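2',5'-phosphodiesterase 12 (Homo sapiens, PDB 4Z2B) is a member of the endonuclease/exonuclease/phosphatase family, with a DNase I-like domain that holds a magnesium ion and a ligand pocket, and a separate N-terminal domain. Local coordinates at residues L195-R200 and Q224-A229; S279-S284 and A299-Y304; N397-F402 and P442-A447. All blocks are in the same frame, centred on the assembly; numbering follows the deposited sequence. Where two conformers were deposited one is given.

Overall arrangement
All three contacts belong to the DNase I-like domain and border its ligand pocket; contacts 1 and 3 also reach the magnesium site. Contacts 1 and 2 pair strands in two different sheets that face each other; their centres lie about 10 Å apart and they touch directly. Between them the side-chain amides of Gln-196 and Asn-300 meet, with Gln-196 NE2 2.9 Å from Asn-300 OD1 in a probable hydrogen bond. Contact 3 lies across the pocket, about 17 Å from contact 1 and 20 Å from contact 2, centre to centre. Ligand 4LC bridges contacts 1 and 3, touching Glu-197 and Phe-402, and also reaches His-302 of contact 2. Glu-197 and Asp-444 each have side chains about 3 Å from magnesium.

Contact 1 (L195-R200 and Q224-A229); sequences LQEVDR and QHEGLA. With 4LC (3-(6-{[(2S,3S)-3-(hydroxymethyl)-2-phenylmorpholin-4-yl]carbonyl}-1-methyl-1H-benzimidazol-2-yl)-1H-indole-6-carbonitrile), chain F.
A G1 beta bulge shapes this antiparallel pairing, for Glu-197 and Val-198 together face Gly-227. Val-198 N and Gly-227 O bond at 2.8 Å, and Gly-227 N returns the bond to Val-198 O. Before the bulge in 195-200, Leu-195 pairs with Ala-229; the bond from Leu-195 N to Ala-229 O is straight, lies in the carbonyl plane and measures 2.8 Å. Glu-197 takes the left-handed backbone conformation (phi 60°) characteristic of the first position of a G1 bulge, where glycine is common, and its extended side chain leaves the strands for the pocket. There OE2 of Glu-197 accepts the hydroxyl O34 of 4LC at 2.6 Å; Asn-147 and Ala-150 hold the same carboxylate, and magnesium lies about 3 Å from the side chain.

Glu-226 bends back across the bulge: with chi1 at 43°, CG sits between the backbone N and the carbonyl carbon, bringing OE1 of Glu-226 to 3.3 Å from CA of Glu-197. A water donates to this OE1 and accepts from Glu-197 N. Tyr-153 and Lys-223 take OE2, so the buried carboxylate has polar partners at both oxygens.

Small Ala-229 suits branched Val-198: Ala-229 CB lies 4.0 Å from Val-198 CG2, on the face that Leu-195 shares. Phe-203 and Leu-207 of helix 200-213 cover that face, whereas Gln-196 and Leu-228 turn toward strand 295-302.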
# COMPACT_ATOMS: atom_id res chain seq x y z
N LEU A 195 -3.08 0.83 1.45
CA LEU A 195 -2.92 -0.06 0.29
C LEU A 195 -4.02 -1.09 0.18
O LEU A 195 -4.52 -1.58 1.19
CB LEU A 195 -1.56 -0.79 0.42
CG LEU A 195 -0.30 0.08 0.56
CD1 LEU A 195 0.94 -0.80 0.77
CD2 LEU A 195 -0.09 0.99 -0.67
N GLN A 196 -4.38 -1.46 -1.06
CA GLN A 196 -5.37 -2.52 -1.26
C GLN A 196 -4.68 -3.61 -2.07
O GLN A 196 -3.67 -3.32 -2.71
CB GLN A 196 -6.61 -1.98 -2.00
CG GLN A 196 -7.27 -0.75 -1.34
CD GLN A 196 -6.64 0.56 -1.74
OE1 GLN A 196 -6.17 0.74 -2.88
NE2 GLN A 196 -6.56 1.48 -0.78
N GLU A 197 -5.24 -4.85 -2.09
CA GLU A 197 -4.74 -6.03 -2.83
C GLU A 197 -3.34 -6.39 -2.38
O GLU A 197 -2.43 -6.65 -3.19
CB GLU A 197 -4.82 -5.83 -4.36
CG GLU A 197 -6.25 -5.82 -4.88
CD GLU A 197 -6.39 -6.02 -6.38
OE1 GLU A 197 -5.49 -6.63 -7.00
OE2 GLU A 197 -7.40 -5.54 -6.93
N VAL A 198 -3.16 -6.38 -1.06
CA VAL A 198 -1.91 -6.72 -0.43
C VAL A 198 -1.93 -8.22 -0.12
O VAL A 198 -2.73 -8.65 0.71
CB VAL A 198 -1.63 -5.84 0.84
CG1 VAL A 198 -0.32 -6.25 1.51
CG2 VAL A 198 -1.61 -4.34 0.49
N ASP A 199 -1.09 -9.02 -0.80
CA ASP A 199 -0.97 -10.45 -0.47
C ASP A 199 -0.32 -10.57 0.91
O ASP A 199 0.49 -9.72 1.26
CB ASP A 199 -0.13 -11.23 -1.50
CG ASP A 199 -0.57 -11.06 -2.94
OD1 ASP A 199 -0.09 -10.12 -3.60
OD2 ASP A 199 -1.36 -11.88 -3.40
N ARG A 200 -0.66 -11.62 1.71
CA ARG A 200 -0.05 -11.80 3.04
C ARG A 200 1.48 -11.76 2.97
O ARG A 200 2.10 -11.05 3.77
CB ARG A 200 -0.45 -13.16 3.66
CG ARG A 200 -1.88 -13.24 4.18
CD ARG A 200 -2.11 -14.50 5.03
NE ARG A 200 -3.47 -14.54 5.58
CZ ARG A 200 -3.87 -13.85 6.65
NH1 ARG A 200 -3.01 -13.09 7.33
NH2 ARG A 200 -5.13 -13.93 7.06
N GLN A 224 -10.08 -12.09 1.72
CA GLN A 224 -10.21 -13.52 1.46
C GLN A 224 -8.83 -14.09 0.99
O GLN A 224 -8.19 -14.83 1.75
CB GLN A 224 -11.33 -13.75 0.44
CG GLN A 224 -11.82 -15.19 0.25
CD GLN A 224 -12.89 -15.26 -0.83
OE1 GLN A 224 -13.47 -14.25 -1.26
NE2 GLN A 224 -13.17 -16.47 -1.30
N HIS A 225 -8.35 -13.66 -0.19
CA HIS A 225 -7.10 -14.14 -0.83
C HIS A 225 -5.92 -13.15 -0.72
O HIS A 225 -4.80 -13.45 -1.17
CB HIS A 225 -7.37 -14.38 -2.33
CG HIS A 225 -8.64 -15.11 -2.61
ND1 HIS A 225 -8.82 -16.43 -2.21
CD2 HIS A 225 -9.75 -14.69 -3.25
CE1 HIS A 225 -10.05 -16.76 -2.59
NE2 HIS A 225 -10.64 -15.75 -3.24
N GLU A 226 -6.19 -11.96 -0.18
CA GLU A 226 -5.31 -10.80 -0.06
C GLU A 226 -6.07 -9.81 0.80
O GLU A 226 -7.24 -10.06 1.08
CB GLU A 226 -5.00 -10.23 -1.48
CG GLU A 226 -6.21 -10.14 -2.42
CD GLU A 226 -7.27 -9.09 -2.15
OE1 GLU A 226 -6.95 -8.05 -1.53
OE2 GLU A 226 -8.43 -9.28 -2.58
N GLY A 227 -5.46 -8.69 1.15
CA GLY A 227 -6.18 -7.71 1.97
C GLY A 227 -5.69 -6.27 1.93
O GLY A 227 -5.07 -5.81 0.96
N LEU A 228 -6.00 -5.56 3.00
CA LEU A 228 -5.70 -4.15 3.13
C LEU A 228 -4.54 -3.92 4.05
O LEU A 228 -4.41 -4.63 5.06
CB LEU A 228 -6.92 -3.43 3.73
CG LEU A 228 -8.28 -3.60 3.01
CD1 LEU A 228 -9.35 -2.92 3.80
CD2 LEU A 228 -8.23 -3.02 1.59
N ALA A 229 -3.70 -2.91 3.74
CA ALA A 229 -2.64 -2.53 4.70
C ALA A 229 -2.66 -1.02 4.94
O ALA A 229 -2.97 -0.26 4.03
CB ALA A 229 -1.26 -2.96 4.21
C13 4LC F . -11.05 -6.80 -12.28
C17 4LC F . -10.00 -7.39 -11.37
C20 4LC F . -11.84 -8.32 -10.01
C01 4LC F . -12.73 -2.60 -11.93
N05 4LC F . -13.04 -3.69 -12.87
C06 4LC F . -13.98 -3.74 -13.87
N07 4LC F . -13.91 -4.84 -14.59
C08 4LC F . -12.95 -5.62 -13.94
C09 4LC F . -12.52 -6.93 -14.20
C11 4LC F . -11.55 -7.49 -13.39
C14 4LC F . -11.48 -5.50 -12.01
C16 4LC F . -12.42 -4.93 -12.86
O18 4LC F . -8.83 -7.19 -11.60
N19 4LC F . -10.41 -8.13 -10.31
C23 4LC F . -12.11 -9.78 -9.76
O26 4LC F . -11.29 -10.28 -8.68
C27 4LC F . -9.88 -10.13 -8.94
C29 4LC F . -9.51 -8.68 -9.27
C31 4LC F . -9.48 -7.79 -8.02
O34 4LC F . -9.35 -6.42 -8.36
C36 4LC F . -9.43 -11.19 -9.94
C37 4LC F . -9.68 -12.53 -9.69
C39 4LC F . -9.24 -13.52 -10.57
C41 4LC F . -8.54 -13.17 -11.71
C43 4LC F . -8.25 -11.84 -11.96
C45 4LC F . -8.71 -10.85 -11.09
C47 4LC F . -14.76 -2.59 -14.33
C48 4LC F . -14.93 -2.18 -15.64
N50 4LC F . -15.74 -1.08 -15.68
C52 4LC F . -16.02 -0.66 -14.40
C53 4LC F . -16.73 0.44 -13.95
C55 4LC F . -16.92 0.59 -12.57
C56 4LC F . -16.40 -0.34 -11.68
C58 4LC F . -15.69 -1.45 -12.15
C60 4LC F . -15.48 -1.63 -13.51
C61 4LC F . -17.59 1.76 -12.07
N62 4LC F . -18.09 2.69 -11.66
O HOH W 1 -7.88 -5.53 -1.24
O HOH W 2 -2.59 -13.37 0.63

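Contact 2 (S279-S284 and A299-Y304); sequences SVLQVS and ANTHLY. With EDO (1,2-ethanediol), chain C.
The carbonyl oxygen of His-302 is gripped twice, by the hydroxyl of Ser-279 and by a water. Ser-279 OG donates to His-302 O at 2.7 Å, lying in the carbonyl plane; chi1 of -77° sets the hydroxyl beside its own backbone N, turned to the opposite strand. The water donates to His-302 O at 2.9 Å and accepts from Val-280 N, so it fills the place of a direct backbone bond.

One step along, Thr-301 OG1 bonds Val-280 O at 2.8 Å, again a side chain standing in for a strand amide. Regular pairing resumes at Gln-282 and Asn-300, where Gln-282 N reaches Asn-300 O at 2.9 Å and Asn-300 N returns a bond to Gln-282 O. Above this pair the two side chains run side by side, their amide planes 30° apart, and Asn-300 ND2 donates to Gln-282 OE1 at 3.1 Å in a nearly straight bond. The amides suit a buried position because each can both give and take: Gln-282 OE1 also receives Thr-230 and its NE2 bonds Val-219 O weakly, while Asn-300 OD1 receives Gln-196 and its ND2 donates to Leu-195 O.

The other face is largely apolar. Leu-281 CD1 touches Thr-301 CB and lies 4.1 Å from CB of Ala-299, whose small methyl also leaves room for Val-283. At the pocket end 1,2-ethanediol, probably from the crystallisation liquor, lays C1 over the centre of one face of the His-302 ring.

The hairpin of strands 280-288 and 295-302 thus opens toward His-302, where hydroxyls and water replace backbone pairing. His-302 N, 4.2 Å from Val-280 O, is buried with no partner in the model, consistent with Thr-301 OG1 having taken that carbonyl.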
# COMPACT_ATOMS: atom_id res chain seq x y z
N SER A 279 -15.93 -7.85 1.03
CA SER A 279 -15.17 -6.61 1.28
C SER A 279 -15.13 -6.24 2.76
O SER A 279 -16.10 -6.46 3.51
CB SER A 279 -15.70 -5.43 0.47
OG SER A 279 -15.26 -5.53 -0.88
N VAL A 280 -13.99 -5.68 3.15
CA VAL A 280 -13.69 -5.28 4.52
C VAL A 280 -13.33 -3.81 4.56
O VAL A 280 -13.08 -3.17 3.53
CB VAL A 280 -12.58 -6.15 5.15
CG1 VAL A 280 -13.04 -7.60 5.26
CG2 VAL A 280 -11.27 -6.06 4.34
N LEU A 281 -13.38 -3.28 5.76
CA LEU A 281 -13.04 -1.90 6.06
C LEU A 281 -12.00 -1.90 7.15
O LEU A 281 -12.23 -2.41 8.24
CB LEU A 281 -14.28 -1.11 6.49
CG LEU A 281 -14.07 0.37 6.91
CD1 LEU A 281 -13.66 1.25 5.69
CD2 LEU A 281 -15.35 0.94 7.55
N GLN A 282 -10.85 -1.31 6.85
CA GLN A 282 -9.78 -1.15 7.81
C GLN A 282 -9.88 0.26 8.43
O GLN A 282 -9.96 1.27 7.69
CB GLN A 282 -8.43 -1.36 7.09
CG GLN A 282 -7.23 -1.31 8.01
CD GLN A 282 -6.00 -1.66 7.20
OE1 GLN A 282 -5.73 -1.05 6.19
NE2 GLN A 282 -5.25 -2.65 7.65
N VAL A 283 -9.95 0.32 9.76
CA VAL A 283 -10.05 1.61 10.47
C VAL A 283 -8.95 1.69 11.54
O VAL A 283 -8.88 0.83 12.42
CB VAL A 283 -11.46 1.83 11.09
CG1 VAL A 283 -11.55 3.20 11.76
CG2 VAL A 283 -12.56 1.69 10.03
N SER A 284 -8.12 2.73 11.46
CA SER A 284 -7.02 2.92 12.42
C SER A 284 -7.09 4.32 12.96
O SER A 284 -7.15 5.27 12.19
CB SER A 284 -5.67 2.65 11.75
OG SER A 284 -5.65 1.38 11.12
N ALA A 299 -9.36 5.51 7.47
CA ALA A 299 -10.10 4.34 6.98
C ALA A 299 -9.59 3.95 5.62
O ALA A 299 -9.13 4.79 4.84
CB ALA A 299 -11.59 4.63 6.92
N ASN A 300 -9.69 2.66 5.32
CA ASN A 300 -9.16 2.12 4.07
C ASN A 300 -10.07 1.02 3.60
O ASN A 300 -10.52 0.23 4.43
CB ASN A 300 -7.73 1.59 4.30
CG ASN A 300 -7.06 1.01 3.08
OD1 ASN A 300 -7.35 1.38 1.96
ND2 ASN A 300 -6.06 0.15 3.31
N THR A 301 -10.43 1.01 2.30
CA THR A 301 -11.31 -0.07 1.82
C THR A 301 -11.01 -0.42 0.37
O THR A 301 -10.25 0.27 -0.32
CB THR A 301 -12.81 0.31 2.03
OG1 THR A 301 -13.60 -0.88 2.00
CG2 THR A 301 -13.35 1.29 0.98
N HIS A 302 -11.66 -1.49 -0.10
CA HIS A 302 -11.64 -2.00 -1.46
C HIS A 302 -13.03 -2.53 -1.72
O HIS A 302 -13.41 -3.59 -1.19
CB HIS A 302 -10.54 -3.07 -1.64
CG HIS A 302 -10.38 -3.55 -3.06
ND1 HIS A 302 -9.61 -4.67 -3.34
CD2 HIS A 302 -10.89 -3.06 -4.22
CE1 HIS A 302 -9.67 -4.82 -4.66
NE2 HIS A 302 -10.47 -3.91 -5.22
N LEU A 303 -13.83 -1.77 -2.45
CA LEU A 303 -15.24 -2.15 -2.65
C LEU A 303 -15.40 -3.14 -3.80
O LEU A 303 -14.47 -3.35 -4.59
CB LEU A 303 -16.11 -0.90 -2.88
CG LEU A 303 -16.10 0.15 -1.73
CD1 LEU A 303 -17.19 1.21 -1.97
CD2 LEU A 303 -16.32 -0.50 -0.37
N TYR A 304 -16.58 -3.79 -3.86
CA TYR A 304 -16.95 -4.79 -4.88
C TYR A 304 -16.54 -4.34 -6.29
O TYR A 304 -16.84 -3.20 -6.68
CB TYR A 304 -18.45 -5.05 -4.82
CG TYR A 304 -18.90 -6.16 -5.73
CD1 TYR A 304 -18.29 -7.41 -5.70
CD2 TYR A 304 -20.01 -6.00 -6.57
CE1 TYR A 304 -18.71 -8.45 -6.54
CE2 TYR A 304 -20.46 -7.04 -7.38
CZ TYR A 304 -19.78 -8.25 -7.38
OH TYR A 304 -20.19 -9.29 -8.20
C1 EDO C . -12.96 -5.98 -4.06
O1 EDO C . -13.14 -6.84 -2.98
C2 EDO C . -13.27 -6.75 -5.34
O2 EDO C . -14.59 -7.21 -5.24
O HOH W 3 -12.26 -4.83 1.13

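Contact 3 (N397-F402 and P442-A447); sequences NYVGGF and PSDHIA. With 4LC (3-(6-{[(2S,3S)-3-(hydroxymethyl)-2-phenylmorpholin-4-yl]carbonyl}-1-methyl-1H-benzimidazol-2-yl)-1H-indole-6-carbonitrile), chain F.
Asn-397 and Asp-444 meet in the close-packed half of this contact, round a single carbonyl oxygen. Tyr-398 N bonds Asp-444 O at 3.0 Å, nearly head-on. Asn-397 ND2 reaches the same Asp-444 O at 3.0 Å but from above the carbonyl plane. The flat amide of Asn-397 also stacks on the ring of His-445, their planes 21° apart, with CB of Asn-397 making a CH-pi contact 4.0 Å from the ring centroid. A chi1 of 171° swings CG of Asn-397 away from its backbone N and over that ring. Beside them Val-399 CG1 and Asp-444 CB lie close, at 3.4 Å, their side chains pointing the same way.

The far side is looser. Gly-400 and Gly-401 lie in an exposed turn, closed by a 2.8 Å bond from Val-399 N to Phe-402 O, with backbone angles that make no special demand on residue type. Phe-402 is partly exposed; in one of its two modelled conformers a ring face lies over indole N50 of 4LC, offset toward the rim, so this stacking may not be fully occupied.

Within 442-447, Ser-443 OG accepts from His-445 N in an ST turn. Asp-444 lies about 3 Å from magnesium, while His-445 ND1 pairs with Asp-407. This Ser-Asp-His run is characteristic of the endonuclease/exonuclease/phosphatase family.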
# COMPACT_ATOMS: atom_id res chain seq x y z
N ASN A 397 -7.08 3.95 -12.93
CA ASN A 397 -7.00 2.55 -13.31
C ASN A 397 -7.01 2.55 -14.80
O ASN A 397 -7.90 3.17 -15.40
CB ASN A 397 -8.18 1.76 -12.69
CG ASN A 397 -8.33 0.33 -13.17
OD1 ASN A 397 -9.40 -0.08 -13.60
ND2 ASN A 397 -7.27 -0.45 -13.14
N TYR A 398 -5.99 1.96 -15.41
CA TYR A 398 -5.91 2.04 -16.86
C TYR A 398 -5.46 0.72 -17.43
O TYR A 398 -4.28 0.42 -17.47
CB TYR A 398 -4.97 3.19 -17.28
CG TYR A 398 -5.10 3.51 -18.75
CD1 TYR A 398 -4.36 2.81 -19.71
CD2 TYR A 398 -6.01 4.46 -19.20
CE1 TYR A 398 -4.52 3.07 -21.07
CE2 TYR A 398 -6.17 4.73 -20.55
CZ TYR A 398 -5.43 4.03 -21.49
OH TYR A 398 -5.58 4.28 -22.82
N VAL A 399 -6.41 -0.07 -17.90
CA VAL A 399 -6.05 -1.36 -18.47
C VAL A 399 -6.53 -1.42 -19.93
O VAL A 399 -7.21 -0.50 -20.40
CB VAL A 399 -6.54 -2.55 -17.62
CG1 VAL A 399 -6.08 -2.45 -16.16
CG2 VAL A 399 -8.04 -2.69 -17.69
N GLY A 400 -6.12 -2.47 -20.65
CA GLY A 400 -6.51 -2.61 -22.05
C GLY A 400 -8.00 -2.55 -22.27
O GLY A 400 -8.47 -1.85 -23.17
N GLY A 401 -8.75 -3.24 -21.40
CA GLY A 401 -10.19 -3.35 -21.52
C GLY A 401 -11.09 -2.31 -20.89
O GLY A 401 -12.28 -2.28 -21.22
N PHE A 402 -10.55 -1.46 -19.99
CA PHE A 402 -11.28 -0.40 -19.28
C PHE A 402 -10.32 0.60 -18.66
O PHE A 402 -9.17 0.27 -18.38
CB PHE A 402 -12.19 -1.01 -18.16
CG PHE A 402 -12.66 -0.03 -17.09
CD1 PHE A 402 -13.74 0.82 -17.32
CD2 PHE A 402 -11.99 0.06 -15.87
CE1 PHE A 402 -14.16 1.73 -16.34
CE2 PHE A 402 -12.40 0.99 -14.90
CZ PHE A 402 -13.49 1.80 -15.13
N PRO A 442 4.04 -0.77 -11.75
CA PRO A 442 3.81 -2.12 -11.18
C PRO A 442 2.40 -2.48 -10.75
O PRO A 442 2.24 -3.39 -9.94
CB PRO A 442 4.71 -2.09 -9.94
CG PRO A 442 4.59 -0.64 -9.46
CD PRO A 442 4.61 0.16 -10.74
N SER A 443 1.38 -1.77 -11.23
CA SER A 443 -0.02 -2.05 -10.88
C SER A 443 -0.91 -1.68 -12.06
O SER A 443 -0.45 -1.01 -12.97
CB SER A 443 -0.43 -1.24 -9.64
OG SER A 443 -1.79 -1.48 -9.33
N ASP A 444 -2.18 -2.10 -12.03
CA ASP A 444 -3.16 -1.64 -13.03
C ASP A 444 -3.75 -0.31 -12.55
O ASP A 444 -4.43 0.38 -13.32
CB ASP A 444 -4.24 -2.69 -13.31
CG ASP A 444 -4.99 -3.19 -12.10
OD1 ASP A 444 -4.43 -3.17 -11.00
OD2 ASP A 444 -6.11 -3.68 -12.28
N HIS A 445 -3.45 0.07 -11.29
CA HIS A 445 -3.89 1.35 -10.74
C HIS A 445 -2.72 2.32 -10.63
O HIS A 445 -1.57 1.91 -10.70
CB HIS A 445 -4.54 1.16 -9.34
CG HIS A 445 -5.87 0.46 -9.38
ND1 HIS A 445 -7.04 1.12 -9.05
CD2 HIS A 445 -6.16 -0.83 -9.67
CE1 HIS A 445 -8.01 0.23 -9.21
NE2 HIS A 445 -7.53 -0.96 -9.54
N ILE A 446 -3.03 3.61 -10.47
CA ILE A 446 -2.05 4.68 -10.29
C ILE A 446 -2.19 5.20 -8.84
O ILE A 446 -3.30 5.56 -8.42
CB ILE A 446 -2.24 5.81 -11.35
CG1 ILE A 446 -2.18 5.26 -12.79
CG2 ILE A 446 -1.21 6.93 -11.11
CD1 ILE A 446 -2.75 6.29 -13.88
N ALA A 447 -1.08 5.22 -8.09
CA ALA A 447 -1.07 5.68 -6.72
C ALA A 447 -1.51 7.13 -6.63
O ALA A 447 -1.09 7.93 -7.46
CB ALA A 447 0.34 5.55 -6.13
C13 4LC F . -11.05 -6.80 -12.28
C17 4LC F . -10.00 -7.39 -11.37
C20 4LC F . -11.84 -8.32 -10.01
C01 4LC F . -12.73 -2.60 -11.93
N05 4LC F . -13.04 -3.69 -12.87
C06 4LC F . -13.98 -3.74 -13.87
N07 4LC F . -13.91 -4.84 -14.59
C08 4LC F . -12.95 -5.62 -13.94
C09 4LC F . -12.52 -6.93 -14.20
C11 4LC F . -11.55 -7.49 -13.39
C14 4LC F . -11.48 -5.50 -12.01
C16 4LC F . -12.42 -4.93 -12.86
O18 4LC F . -8.83 -7.19 -11.60
N19 4LC F . -10.41 -8.13 -10.31
C23 4LC F . -12.11 -9.78 -9.76
O26 4LC F . -11.29 -10.28 -8.68
C27 4LC F . -9.88 -10.13 -8.94
C29 4LC F . -9.51 -8.68 -9.27
C31 4LC F . -9.48 -7.79 -8.02
O34 4LC F . -9.35 -6.42 -8.36
C36 4LC F . -9.43 -11.19 -9.94
C37 4LC F . -9.68 -12.53 -9.69
C39 4LC F . -9.24 -13.52 -10.57
C41 4LC F . -8.54 -13.17 -11.71
C43 4LC F . -8.25 -11.84 -11.96
C45 4LC F . -8.71 -10.85 -11.09
C47 4LC F . -14.76 -2.59 -14.33
C48 4LC F . -14.93 -2.18 -15.64
N50 4LC F . -15.74 -1.08 -15.68
C52 4LC F . -16.02 -0.66 -14.40
C53 4LC F . -16.73 0.44 -13.95
C55 4LC F . -16.92 0.59 -12.57
C56 4LC F . -16.40 -0.34 -11.68
C58 4LC F . -15.69 -1.45 -12.15
C60 4LC F . -15.48 -1.63 -13.51
C61 4LC F . -17.59 1.76 -12.07
N62 4LC F . -18.09 2.69 -11.66